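Local structure of aldehyde dehydrogenase family protein (Pseudomonas syringae pv. tomato, 5IUV) at residues Phe37-Pro42 against Arg46-Val51; Pro166-Leu171 against Glu401-Val406; Ser193-Leu198 against Leu344-Gln349. The protein acts as an NAD-dependent indole-3-acetaldehyde dehydrogenase, probably forming the auxin indole-3-acetate, and contributes to the virulence of this plant pathogen. One frame throughout, in Å; residues are numbered along the deposited sequence.

The three contacts form a series leading from a partly buried surface hairpin to the cofactor. Interaction 1 is that hairpin, with its centre about 10 Å from that of interaction 3, and the two touch: Pro42 CB lies 3.3 Å from Val345 O. Interaction 3 is also about 10 Å, centre to centre, from interaction 2, where Trp167 CD1 packs 3.3 Å from Lys195 CD. Interactions 1 and 2 do not touch, and their nearest atoms are about 8 Å apart. Interactions 2 and 3 both reach NAD. Residues 193-198 meet its adenosine ribose, 166-171 its diphosphate and nicotinamide, and 401-406 its nicotinamide ribose.

Interaction 1: Phe37-Pro42 against Arg46-Val51; sequences FDCISP and RLLAKV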
loop_
_atom_site.group_PDB
_atom_site.type_symbol
_atom_site.label_atom_id
_atom_site.label_comp_id
_atom_site.label_asym_id
_atom_site.label_seq_id
_atom_site.Cartn_x
_atom_site.Cartn_y
_atom_site.Cartn_z
ATOM N N PHE A 37 2.718 -11.947 -46.541
ATOM C CA PHE A 37 1.294 -11.836 -46.840
ATOM C C PHE A 37 0.980 -10.399 -47.245
ATOM O O PHE A 37 1.640 -9.460 -46.790
ATOM C CB PHE A 37 0.424 -12.277 -45.652
ATOM C CG PHE A 37 0.561 -11.418 -44.417
ATOM C CD1 PHE A 37 -0.266 -10.320 -44.225
ATOM C CD2 PHE A 37 1.482 -11.738 -43.429
ATOM C CE1 PHE A 37 -0.155 -9.531 -43.081
ATOM C CE2 PHE A 37 1.598 -10.957 -42.280
ATOM C CZ PHE A 37 0.777 -9.856 -42.103
ATOM N N ASP A 38 -0.012 -10.234 -48.114
ATOM C CA ASP A 38 -0.403 -8.905 -48.569
ATOM C C ASP A 38 -1.130 -8.134 -47.476
ATOM O O ASP A 38 -2.106 -8.617 -46.906
ATOM C CB ASP A 38 -1.291 -8.997 -49.811
ATOM C CG ASP A 38 -0.552 -9.519 -51.026
ATOM O OD1 ASP A 38 0.693 -9.603 -50.995
ATOM O OD2 ASP A 38 -1.228 -9.837 -52.025
ATOM N N CYS A 39 -0.636 -6.938 -47.178
ATOM C CA CYS A 39 -1.318 -6.036 -46.264
ATOM C C CYS A 39 -2.218 -5.110 -47.078
ATOM O O CYS A 39 -1.732 -4.200 -47.753
ATOM C CB CYS A 39 -0.308 -5.230 -45.435
ATOM S SG CYS A 39 -1.027 -4.186 -44.139
ATOM N N ILE A 40 -3.524 -5.353 -47.004
ATOM C CA ILE A 40 -4.518 -4.642 -47.811
ATOM C C ILE A 40 -5.290 -3.606 -46.994
ATOM O O ILE A 40 -5.759 -3.903 -45.900
ATOM C CB ILE A 40 -5.527 -5.634 -48.438
ATOM C CG1 ILE A 40 -4.802 -6.648 -49.322
ATOM C CG2 ILE A 40 -6.595 -4.895 -49.228
ATOM C CD1 ILE A 40 -4.044 -6.018 -50.466
ATOM N N SER A 41 -5.427 -2.394 -47.528
ATOM C CA SER A 41 -6.155 -1.333 -46.836
ATOM C C SER A 41 -7.664 -1.426 -47.027
ATOM O O SER A 41 -8.137 -1.533 -48.152
ATOM C CB SER A 41 -5.684 0.037 -47.317
ATOM O OG SER A 41 -6.410 1.061 -46.669
ATOM N N PRO A 42 -8.428 -1.362 -45.929
ATOM C CA PRO A 42 -9.892 -1.350 -46.051
ATOM C C PRO A 42 -10.453 0.016 -46.457
ATOM O O PRO A 42 -11.664 0.150 -46.658
ATOM C CB PRO A 42 -10.364 -1.737 -44.651
ATOM C CG PRO A 42 -9.254 -1.276 -43.747
ATOM C CD PRO A 42 -7.988 -1.496 -44.529
ATOM N N ARG A 46 -6.313 -0.749 -51.466
ATOM C CA ARG A 46 -4.958 -0.610 -51.997
ATOM C C ARG A 46 -3.985 -1.532 -51.269
ATOM O O ARG A 46 -4.198 -1.887 -50.102
ATOM C CB ARG A 46 -4.475 0.835 -51.894
ATOM C CG ARG A 46 -4.057 1.250 -50.488
ATOM C CD ARG A 46 -3.641 2.711 -50.435
ATOM N NE ARG A 46 -4.773 3.604 -50.650
ATOM C CZ ARG A 46 -4.707 4.930 -50.572
ATOM N NH1 ARG A 46 -3.555 5.525 -50.281
ATOM N NH2 ARG A 46 -5.793 5.661 -50.786
ATOM N N LEU A 47 -2.916 -1.918 -51.960
ATOM C CA LEU A 47 -1.868 -2.716 -51.341
ATOM C C LEU A 47 -0.907 -1.806 -50.596
ATOM O O LEU A 47 -0.285 -0.928 -51.189
ATOM C CB LEU A 47 -1.112 -3.541 -52.380
ATOM C CG LEU A 47 0.092 -4.334 -51.864
ATOM C CD1 LEU A 47 -0.335 -5.481 -50.953
ATOM C CD2 LEU A 47 0.930 -4.854 -53.023
ATOM N N LEU A 48 -0.787 -2.023 -49.293
ATOM C CA LEU A 48 0.088 -1.209 -48.468
ATOM C C LEU A 48 1.515 -1.735 -48.462
ATOM O O LEU A 48 2.465 -0.971 -48.618
ATOM C CB LEU A 48 -0.443 -1.148 -47.035
ATOM C CG LEU A 48 -1.804 -0.479 -46.863
ATOM C CD1 LEU A 48 -2.243 -0.514 -45.399
ATOM C CD2 LEU A 48 -1.765 0.956 -47.398
ATOM N N ALA A 49 1.658 -3.042 -48.268
ATOM C CA ALA A 49 2.971 -3.658 -48.149
ATOM C C ALA A 49 2.884 -5.166 -48.205
ATOM O O ALA A 49 1.843 -5.754 -47.897
ATOM C CB ALA A 49 3.646 -3.237 -46.851
ATOM N N LYS A 50 3.988 -5.790 -48.595
ATOM C CA LYS A 50 4.136 -7.222 -48.418
ATOM C C LYS A 50 4.840 -7.416 -47.083
ATOM O O LYS A 50 5.966 -6.963 -46.886
ATOM C CB LYS A 50 4.901 -7.851 -49.585
ATOM C CG LYS A 50 4.113 -7.822 -50.905
ATOM C CD LYS A 50 4.717 -8.737 -51.964
ATOM C CE LYS A 50 3.860 -8.769 -53.228
ATOM N NZ LYS A 50 2.555 -9.461 -53.036
ATOM N N VAL A 51 4.144 -8.060 -46.153
ATOM C CA VAL A 51 4.596 -8.165 -44.774
ATOM C C VAL A 51 5.129 -9.559 -44.468
ATOM O O VAL A 51 4.535 -10.551 -44.881
ATOM C CB VAL A 51 3.443 -7.829 -43.802
ATOM C CG1 VAL A 51 3.860 -8.038 -42.349
ATOM C CG2 VAL A 51 2.961 -6.405 -44.037
#
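Phe37 and Val51 form the packed end of this antiparallel hairpin. Their side chains lie side by side, and Val51 CB sits over one face of the Phe37 ring in a CH-pi contact, 4.0 Å from the centroid. The CG2 methyl of Val51 reaches Cys39 CB at 3.7 Å. This face, with Phe37, Cys39 and Val51, turns inward toward helix 198-210 and Tyr223. The opposite face is looser and largely open to solvent. There Asp38 and Lys50 run alongside each other. The lysine chain bends at its last torsion (chi4 -69°), and NZ meets OD1 of Asp38 on its syn side at 2.8 Å. Beside them Ile40 CD1 touches Leu47 CD1 at 3.8 Å. The backbone ladder changes step at Cys39. Its O accepts from Leu48 N and its N donates to Ala49 O, which with the helical backbone angles of Leu48 is consistent with a classic beta bulge. The turn end is closed by Ser41 N to Arg46 O, 2.9 Å and almost straight. The buried face is apolar, while the solvent face mixes an ion pair with an Ile40-Leu47 touch. That pair probably adds modestly to the bonds between the strands.

Interaction 2: Pro166-Leu171 against Glu401-Val406; sequences PWNFPL and EIFGPV. With NAD (nicotinamide-adenine-dinucleotide), chain C.
Phe403 and Trp167 make the aromatic part of this buried contact. The edge of Phe403 is directed at the face of the six-membered ring of Trp167 in an offset edge-to-face pair. The planes stand at 79° and the centroids are 5.5 Å apart. CE2 of Phe403 comes closest, 3.6 Å from CH2 of Trp167.

The amide of Asn168 supplies the polar neighbour. Its ND2 lies 3.6 Å from CZ of Phe403, at the ring edge, and is hydrogen-bonded to the backbone oxygen of Glu300, which helps fix the amide. The first torsion of Asn168 (chi1 66°) sets the amide between the Phe403 edge and the nicotinamide. OD1 and ND2 of Asn168 both lie 3.2 Å from C5N of NAD, so the amide as a whole packs against the nicotinamide.

The remaining contacts are with NAD. Trp167 NE1 gives a weak, bent hydrogen bond to O1N of the diphosphate, while CB of Pro166 packs against O5D. Glu401 stretches out fully, and its carboxylate takes both hydroxyls of the nicotinamide ribose: O3D binds OE1 at 3.0 Å and O2D binds OE2 at 2.8 Å. This two-pronged grip should fix the rotation of the sugar. Phe403 covers the same ribose, with C3D over one ring face and C2D 3.6 Å from CE1. The ribose is therefore held by two hydrogen bonds to a carboxylate at its hydroxyls and by an aromatic ring along its carbons.

Asn168 also binds indole-3-acetate, and the side chain of Cys302, another residue of that site, lies about 5 Å from that of Phe403. In relatives the equivalent asparagine contributes to the oxyanion hole. The PWNFPL and EIFGPV segments meeting round the nicotinamide half of NAD are typical of the cofactor and substrate site of the aldehyde dehydrogenase fold.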
loop_
_atom_site.group_PDB
_atom_site.type_symbol
_atom_site.label_atom_id
_atom_site.label_comp_id
_atom_site.label_asym_id
_atom_site.label_seq_id
_atom_site.Cartn_x
_atom_site.Cartn_y
_atom_site.Cartn_z
ATOM N N PRO A 166 -4.709 -7.540 -30.833
ATOM C CA PRO A 166 -5.688 -7.540 -31.920
ATOM C C PRO A 166 -5.570 -6.330 -32.837
ATOM O O PRO A 166 -4.633 -5.537 -32.712
ATOM C CB PRO A 166 -7.016 -7.506 -31.169
ATOM C CG PRO A 166 -6.709 -6.595 -30.015
ATOM C CD PRO A 166 -5.257 -6.874 -29.635
ATOM N N TRP A 167 -6.543 -6.174 -33.725
ATOM C CA TRP A 167 -6.459 -5.170 -34.782
ATOM C C TRP A 167 -7.296 -3.911 -34.545
ATOM O O TRP A 167 -7.200 -2.965 -35.322
ATOM C CB TRP A 167 -6.867 -5.799 -36.120
ATOM C CG TRP A 167 -8.196 -6.504 -36.056
ATOM C CD1 TRP A 167 -8.406 -7.846 -35.913
ATOM C CD2 TRP A 167 -9.496 -5.899 -36.109
ATOM N NE1 TRP A 167 -9.754 -8.115 -35.889
ATOM C CE2 TRP A 167 -10.445 -6.938 -36.001
ATOM C CE3 TRP A 167 -9.948 -4.583 -36.238
ATOM C CZ2 TRP A 167 -11.816 -6.702 -36.018
ATOM C CZ3 TRP A 167 -11.312 -4.349 -36.247
ATOM C CH2 TRP A 167 -12.231 -5.404 -36.146
ATOM N N ASN A 168 -8.116 -3.875 -33.491
ATOM C CA ASN A 168 -9.070 -2.769 -33.376
ATOM C C ASN A 168 -8.442 -1.499 -32.798
ATOM O O ASN A 168 -8.849 -0.392 -33.153
ATOM C CB ASN A 168 -10.293 -3.181 -32.555
ATOM C CG ASN A 168 -9.961 -3.473 -31.107
ATOM O OD1 ASN A 168 -8.918 -4.052 -30.797
ATOM N ND2 ASN A 168 -10.855 -3.075 -30.207
ATOM N N PHE A 169 -7.462 -1.664 -31.915
ATOM C CA PHE A 169 -6.602 -0.563 -31.478
ATOM C C PHE A 169 -5.150 -1.036 -31.507
ATOM O O PHE A 169 -4.558 -1.254 -30.450
ATOM C CB PHE A 169 -6.950 -0.086 -30.064
ATOM C CG PHE A 169 -8.321 0.505 -29.921
ATOM C CD1 PHE A 169 -8.537 1.854 -30.148
ATOM C CD2 PHE A 169 -9.388 -0.277 -29.506
ATOM C CE1 PHE A 169 -9.803 2.405 -30.002
ATOM C CE2 PHE A 169 -10.652 0.269 -29.350
ATOM C CZ PHE A 169 -10.858 1.611 -29.596
ATOM N N PRO A 170 -4.571 -1.191 -32.710
ATOM C CA PRO A 170 -3.288 -1.895 -32.869
ATOM C C PRO A 170 -2.161 -1.318 -32.018
ATOM O O PRO A 170 -1.547 -2.043 -31.230
ATOM C CB PRO A 170 -2.968 -1.722 -34.364
ATOM C CG PRO A 170 -4.283 -1.474 -35.009
ATOM C CD PRO A 170 -5.102 -0.712 -34.000
ATOM N N LEU A 171 -1.890 -0.026 -32.165
ATOM C CA LEU A 171 -0.792 0.571 -31.408
ATOM C C LEU A 171 -1.136 0.708 -29.928
ATOM O O LEU A 171 -0.309 0.406 -29.062
ATOM C CB LEU A 171 -0.406 1.935 -31.987
ATOM C CG LEU A 171 0.735 2.636 -31.235
ATOM C CD1 LEU A 171 1.986 1.771 -31.235
ATOM C CD2 LEU A 171 1.041 3.990 -31.845
ATOM N N GLU A 401 -21.186 -11.425 -29.074
ATOM C CA GLU A 401 -20.447 -10.223 -29.441
ATOM C C GLU A 401 -20.438 -10.055 -30.954
ATOM O O GLU A 401 -20.028 -10.962 -31.683
ATOM C CB GLU A 401 -19.008 -10.276 -28.922
ATOM C CG GLU A 401 -18.226 -9.000 -29.207
ATOM C CD GLU A 401 -16.821 -9.021 -28.626
ATOM O OE1 GLU A 401 -16.152 -10.072 -28.714
ATOM O OE2 GLU A 401 -16.390 -7.984 -28.081
ATOM N N ILE A 402 -20.880 -8.894 -31.426
ATOM C CA ILE A 402 -20.988 -8.657 -32.862
ATOM C C ILE A 402 -19.749 -7.946 -33.406
ATOM O O ILE A 402 -19.288 -8.239 -34.512
ATOM C CB ILE A 402 -22.249 -7.837 -33.183
ATOM C CG1 ILE A 402 -23.494 -8.598 -32.715
ATOM C CG2 ILE A 402 -22.329 -7.529 -34.678
ATOM C CD1 ILE A 402 -24.757 -7.746 -32.640
ATOM N N PHE A 403 -19.213 -7.025 -32.613
ATOM C CA PHE A 403 -18.031 -6.246 -32.986
ATOM C C PHE A 403 -18.271 -5.452 -34.266
ATOM O O PHE A 403 -17.418 -5.389 -35.153
ATOM C CB PHE A 403 -16.801 -7.146 -33.138
ATOM C CG PHE A 403 -15.553 -6.559 -32.538
ATOM C CD1 PHE A 403 -15.540 -6.144 -31.220
ATOM C CD2 PHE A 403 -14.400 -6.426 -33.292
ATOM C CE1 PHE A 403 -14.397 -5.600 -30.664
ATOM C CE2 PHE A 403 -13.254 -5.893 -32.745
ATOM C CZ PHE A 403 -13.249 -5.476 -31.427
ATOM N N GLY A 404 -19.453 -4.855 -34.342
ATOM C CA GLY A 404 -19.784 -3.885 -35.364
ATOM C C GLY A 404 -20.676 -2.862 -34.689
ATOM O O GLY A 404 -20.981 -3.002 -33.503
ATOM N N PRO A 405 -21.108 -1.835 -35.428
ATOM C CA PRO A 405 -21.931 -0.797 -34.792
ATOM C C PRO A 405 -23.400 -1.203 -34.702
ATOM O O PRO A 405 -24.261 -0.526 -35.270
ATOM C CB PRO A 405 -21.745 0.404 -35.718
ATOM C CG PRO A 405 -21.543 -0.217 -37.077
ATOM C CD PRO A 405 -20.856 -1.552 -36.854
ATOM N N VAL A 406 -23.673 -2.298 -33.998
ATOM C CA VAL A 406 -25.022 -2.844 -33.888
ATOM C C VAL A 406 -25.512 -2.817 -32.440
ATOM O O VAL A 406 -24.959 -3.506 -31.583
ATOM C CB VAL A 406 -25.084 -4.288 -34.413
ATOM C CG1 VAL A 406 -26.497 -4.841 -34.301
ATOM C CG2 VAL A 406 -24.601 -4.348 -35.862
HETATM P PA NAD C . -8.562 -12.998 -32.331
HETATM O O1A NAD C . -8.895 -13.789 -31.124
HETATM O O2A NAD C . -9.017 -13.631 -33.631
HETATM O O5B NAD C . -7.008 -12.733 -32.398
HETATM C C5B NAD C . -6.274 -11.829 -31.546
HETATM C C4B NAD C . -4.808 -12.075 -31.798
HETATM O O4B NAD C . -4.519 -13.469 -31.559
HETATM C C3B NAD C . -4.268 -11.767 -33.198
HETATM O O3B NAD C . -2.947 -11.243 -33.128
HETATM C C2B NAD C . -4.273 -13.140 -33.874
HETATM O O2B NAD C . -3.332 -13.222 -34.941
HETATM C C1B NAD C . -3.901 -14.035 -32.696
HETATM N N9A NAD C . -4.296 -15.438 -32.786
HETATM C C8A NAD C . -5.319 -15.979 -33.519
HETATM N N7A NAD C . -5.376 -17.288 -33.479
HETATM C C5A NAD C . -4.325 -17.636 -32.636
HETATM C C6A NAD C . -3.878 -18.878 -32.141
HETATM N N6A NAD C . -4.406 -20.056 -32.494
HETATM N N1A NAD C . -2.838 -18.869 -31.274
HETATM C C2A NAD C . -2.278 -17.698 -30.950
HETATM N N3A NAD C . -2.603 -16.470 -31.363
HETATM C C4A NAD C . -3.652 -16.505 -32.204
HETATM O O3 NAD C . -9.244 -11.549 -32.213
HETATM P PN NAD C . -9.324 -10.274 -33.184
HETATM O O1N NAD C . -10.321 -10.603 -34.229
HETATM O O2N NAD C . -7.952 -9.894 -33.592
HETATM O O5D NAD C . -9.841 -9.122 -32.205
HETATM C C5D NAD C . -11.238 -8.962 -31.872
HETATM C C4D NAD C . -11.450 -9.490 -30.474
HETATM O O4D NAD C . -10.615 -8.753 -29.551
HETATM C C3D NAD C . -12.865 -9.334 -29.932
HETATM O O3D NAD C . -13.284 -10.547 -29.315
HETATM C C2D NAD C . -12.698 -8.192 -28.923
HETATM O O2D NAD C . -13.614 -8.178 -27.832
HETATM C C1D NAD C . -11.277 -8.449 -28.372
HETATM N N1N NAD C . -10.701 -7.177 -27.760
HETATM C C2N NAD C . -10.540 -7.206 -26.354
HETATM C C3N NAD C . -9.967 -6.121 -25.707
HETATM C C7N NAD C . -9.832 -6.053 -24.206
HETATM O O7N NAD C . -10.408 -6.902 -23.493
HETATM N N7N NAD C . -9.196 -5.027 -23.698
HETATM C C4N NAD C . -9.583 -5.014 -26.465
HETATM C C5N NAD C . -9.782 -4.995 -27.841
HETATM C C6N NAD C . -10.340 -6.094 -28.474
#

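Interaction 3: Ser193-Leu198 against Leu344-Gln349; sequences SEKSPL and LVDTQQ. With NAD (nicotinamide-adenine-dinucleotide), chain C.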
loop_
_atom_site.group_PDB
_atom_site.type_symbol
_atom_site.label_atom_id
_atom_site.label_comp_id
_atom_site.label_asym_id
_atom_site.label_seq_id
_atom_site.Cartn_x
_atom_site.Cartn_y
_atom_site.Cartn_z
ATOM N N SER A 193 -1.677 -8.373 -34.798
ATOM C CA SER A 193 -2.660 -9.008 -35.660
ATOM C C SER A 193 -2.218 -8.974 -37.120
ATOM O O SER A 193 -1.672 -7.975 -37.598
ATOM C CB SER A 193 -4.018 -8.325 -35.509
ATOM O OG SER A 193 -4.922 -8.784 -36.494
ATOM N N GLU A 194 -2.468 -10.062 -37.836
ATOM C CA GLU A 194 -2.203 -10.083 -39.267
ATOM C C GLU A 194 -3.075 -9.067 -40.009
ATOM O O GLU A 194 -2.786 -8.714 -41.148
ATOM C CB GLU A 194 -2.424 -11.487 -39.838
ATOM C CG GLU A 194 -3.869 -11.961 -39.823
ATOM C CD GLU A 194 -4.273 -12.675 -38.536
ATOM O OE1 GLU A 194 -3.565 -12.568 -37.510
ATOM O OE2 GLU A 194 -5.323 -13.351 -38.558
ATOM N N LYS A 195 -4.136 -8.587 -39.362
ATOM C CA LYS A 195 -4.988 -7.571 -39.981
ATOM C C LYS A 195 -4.479 -6.152 -39.744
ATOM O O LYS A 195 -5.003 -5.197 -40.313
ATOM C CB LYS A 195 -6.422 -7.686 -39.462
ATOM C CG LYS A 195 -7.139 -9.005 -39.814
ATOM C CD LYS A 195 -8.351 -9.192 -38.899
ATOM C CE LYS A 195 -9.485 -9.973 -39.537
ATOM N NZ LYS A 195 -9.082 -11.313 -40.009
ATOM N N SER A 196 -3.470 -6.005 -38.895
ATOM C CA SER A 196 -2.950 -4.676 -38.577
ATOM C C SER A 196 -1.503 -4.706 -38.084
ATOM O O SER A 196 -1.226 -4.317 -36.948
ATOM C CB SER A 196 -3.836 -4.010 -37.523
ATOM O OG SER A 196 -3.819 -4.755 -36.316
ATOM N N PRO A 197 -0.568 -5.160 -38.936
ATOM C CA PRO A 197 0.812 -5.349 -38.479
ATOM C C PRO A 197 1.643 -4.073 -38.483
ATOM O O PRO A 197 2.686 -4.044 -37.854
ATOM C CB PRO A 197 1.382 -6.334 -39.504
ATOM C CG PRO A 197 0.650 -5.997 -40.758
ATOM C CD PRO A 197 -0.747 -5.592 -40.336
ATOM N N LEU A 198 1.198 -3.047 -39.193
ATOM C CA LEU A 198 2.111 -1.982 -39.609
ATOM C C LEU A 198 2.685 -1.116 -38.483
ATOM O O LEU A 198 3.893 -0.863 -38.473
ATOM C CB LEU A 198 1.423 -1.087 -40.642
ATOM C CG LEU A 198 1.069 -1.787 -41.962
ATOM C CD1 LEU A 198 0.552 -0.781 -42.984
ATOM C CD2 LEU A 198 2.261 -2.570 -42.514
ATOM N N LEU A 344 -14.938 -0.838 -41.708
ATOM C CA LEU A 344 -14.686 -2.053 -40.934
ATOM C C LEU A 344 -13.392 -2.675 -41.446
ATOM O O LEU A 344 -13.023 -2.473 -42.599
ATOM C CB LEU A 344 -15.842 -3.045 -41.051
ATOM C CG LEU A 344 -17.190 -2.588 -40.496
ATOM C CD1 LEU A 344 -18.245 -3.645 -40.772
ATOM C CD2 LEU A 344 -17.086 -2.322 -39.014
ATOM N N VAL A 345 -12.721 -3.447 -40.600
ATOM C CA VAL A 345 -11.335 -3.829 -40.863
ATOM C C VAL A 345 -11.141 -4.627 -42.161
ATOM O O VAL A 345 -10.108 -4.482 -42.821
ATOM C CB VAL A 345 -10.754 -4.628 -39.674
ATOM C CG1 VAL A 345 -11.391 -6.017 -39.577
ATOM C CG2 VAL A 345 -9.230 -4.718 -39.781
ATOM N N ASP A 346 -12.122 -5.448 -42.537
ATOM C CA ASP A 346 -12.056 -6.188 -43.797
ATOM C C ASP A 346 -13.400 -6.805 -44.186
ATOM O O ASP A 346 -14.387 -6.680 -43.458
ATOM C CB ASP A 346 -10.978 -7.286 -43.742
ATOM C CG ASP A 346 -11.219 -8.320 -42.638
ATOM O OD1 ASP A 346 -12.336 -8.408 -42.085
ATOM O OD2 ASP A 346 -10.271 -9.074 -42.337
ATOM N N THR A 347 -13.418 -7.480 -45.333
ATOM C CA THR A 347 -14.631 -8.092 -45.866
ATOM C C THR A 347 -15.177 -9.176 -44.937
ATOM O O THR A 347 -16.390 -9.304 -44.758
ATOM C CB THR A 347 -14.375 -8.697 -47.266
ATOM O OG1 THR A 347 -13.960 -7.661 -48.167
ATOM C CG2 THR A 347 -15.631 -9.358 -47.806
ATOM N N GLN A 348 -14.267 -9.942 -44.342
ATOM C CA GLN A 348 -14.621 -11.000 -43.401
ATOM C C GLN A 348 -15.401 -10.450 -42.207
ATOM O O GLN A 348 -16.447 -10.986 -41.827
ATOM C CB GLN A 348 -13.356 -11.718 -42.925
ATOM C CG GLN A 348 -13.589 -12.806 -41.892
ATOM C CD GLN A 348 -12.742 -14.036 -42.154
ATOM O OE1 GLN A 348 -12.930 -14.727 -43.155
ATOM N NE2 GLN A 348 -11.795 -14.309 -41.261
ATOM N N GLN A 349 -14.888 -9.370 -41.629
ATOM C CA GLN A 349 -15.540 -8.733 -40.492
ATOM C C GLN A 349 -16.898 -8.172 -40.890
ATOM O O GLN A 349 -17.884 -8.350 -40.175
ATOM C CB GLN A 349 -14.662 -7.619 -39.920
ATOM C CG GLN A 349 -15.234 -6.969 -38.674
ATOM C CD GLN A 349 -15.406 -7.961 -37.539
ATOM O OE1 GLN A 349 -14.535 -8.796 -37.292
ATOM N NE2 GLN A 349 -16.538 -7.882 -36.852
HETATM P PA NAD C . -8.562 -12.998 -32.331
HETATM O O1A NAD C . -8.895 -13.789 -31.124
HETATM O O2A NAD C . -9.017 -13.631 -33.631
HETATM O O5B NAD C . -7.008 -12.733 -32.398
HETATM C C5B NAD C . -6.274 -11.829 -31.546
HETATM C C4B NAD C . -4.808 -12.075 -31.798
HETATM O O4B NAD C . -4.519 -13.469 -31.559
HETATM C C3B NAD C . -4.268 -11.767 -33.198
HETATM O O3B NAD C . -2.947 -11.243 -33.128
HETATM C C2B NAD C . -4.273 -13.140 -33.874
HETATM O O2B NAD C . -3.332 -13.222 -34.941
HETATM C C1B NAD C . -3.901 -14.035 -32.696
HETATM N N9A NAD C . -4.296 -15.438 -32.786
HETATM C C8A NAD C . -5.319 -15.979 -33.519
HETATM N N7A NAD C . -5.376 -17.288 -33.479
HETATM C C5A NAD C . -4.325 -17.636 -32.636
HETATM C C6A NAD C . -3.878 -18.878 -32.141
HETATM N N6A NAD C . -4.406 -20.056 -32.494
HETATM N N1A NAD C . -2.838 -18.869 -31.274
HETATM C C2A NAD C . -2.278 -17.698 -30.950
HETATM N N3A NAD C . -2.603 -16.470 -31.363
HETATM C C4A NAD C . -3.652 -16.505 -32.204
HETATM O O3 NAD C . -9.244 -11.549 -32.213
HETATM P PN NAD C . -9.324 -10.274 -33.184
HETATM O O1N NAD C . -10.321 -10.603 -34.229
HETATM O O2N NAD C . -7.952 -9.894 -33.592
HETATM O O5D NAD C . -9.841 -9.122 -32.205
HETATM C C5D NAD C . -11.238 -8.962 -31.872
HETATM C C4D NAD C . -11.450 -9.490 -30.474
HETATM O O4D NAD C . -10.615 -8.753 -29.551
HETATM C C3D NAD C . -12.865 -9.334 -29.932
HETATM O O3D NAD C . -13.284 -10.547 -29.315
HETATM C C2D NAD C . -12.698 -8.192 -28.923
HETATM O O2D NAD C . -13.614 -8.178 -27.832
HETATM C C1D NAD C . -11.277 -8.449 -28.372
HETATM N N1N NAD C . -10.701 -7.177 -27.760
HETATM C C2N NAD C . -10.540 -7.206 -26.354
HETATM C C3N NAD C . -9.967 -6.121 -25.707
HETATM C C7N NAD C . -9.832 -6.053 -24.206
HETATM O O7N NAD C . -10.408 -6.902 -23.493
HETATM N N7N NAD C . -9.196 -5.027 -23.698
HETATM C C4N NAD C . -9.583 -5.014 -26.465
HETATM C C5N NAD C . -9.782 -4.995 -27.841
HETATM C C6N NAD C . -10.340 -6.094 -28.474
HETATM O O HOH W 1 -7.070 -5.247 -42.634
#
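Lys195 reaches across to Asp346, the N-cap residue of helix 347-362. The lysine belongs to a type I beta turn, Ser193 to Ser196, in the loop that follows strand 187-191 of the NAD-binding sheet. The contact thus joins a cofactor-binding loop to the start of a helix far along the chain.

The two side chains cross at about a right angle. Lys195 bends at its last torsion (chi4 57°), which turns NZ aside and makes CE the nearer atom to the carboxylate. Its CE approaches Asp346 OD2 at 3.0 Å, whereas NZ stays 3.4 Å from that oxygen. The salt bridge is therefore rather long, with the methylene closer than the charged nitrogen. Gln348 stands nearby, with its NE2 beyond hydrogen-bonding distance of NZ. Closer to the backbone, Val345 turns CG2 toward CB of Lys195, at 4.1 Å, a light apolar touch. Water 1 lies between the main chains, 3.1 Å from both Lys195 O and Val345 O. The aliphatic part of Lys195 also packs on Trp167, which carries the contact toward the cofactor.

Glu194 points elsewhere. Its chain folds back at chi2 (-89°), and OE1 receives the O2B hydroxyl of the adenosine ribose at 2.7 Å. The turn that presents Glu194 is steadied from within: Ser193 OG accepts from Lys195 N, an ST turn, and Ser193 O accepts from Ser196 N.

Asp346 divides its carboxylate between two tasks. OD2 faces the lysine, which together with the positive end of the helix dipole would favour the charged form. The other oxygen caps the helix: Gln349 N donates to Asp346 OD1 at 2.8 Å, arriving almost in line with the CG-OD1 bond.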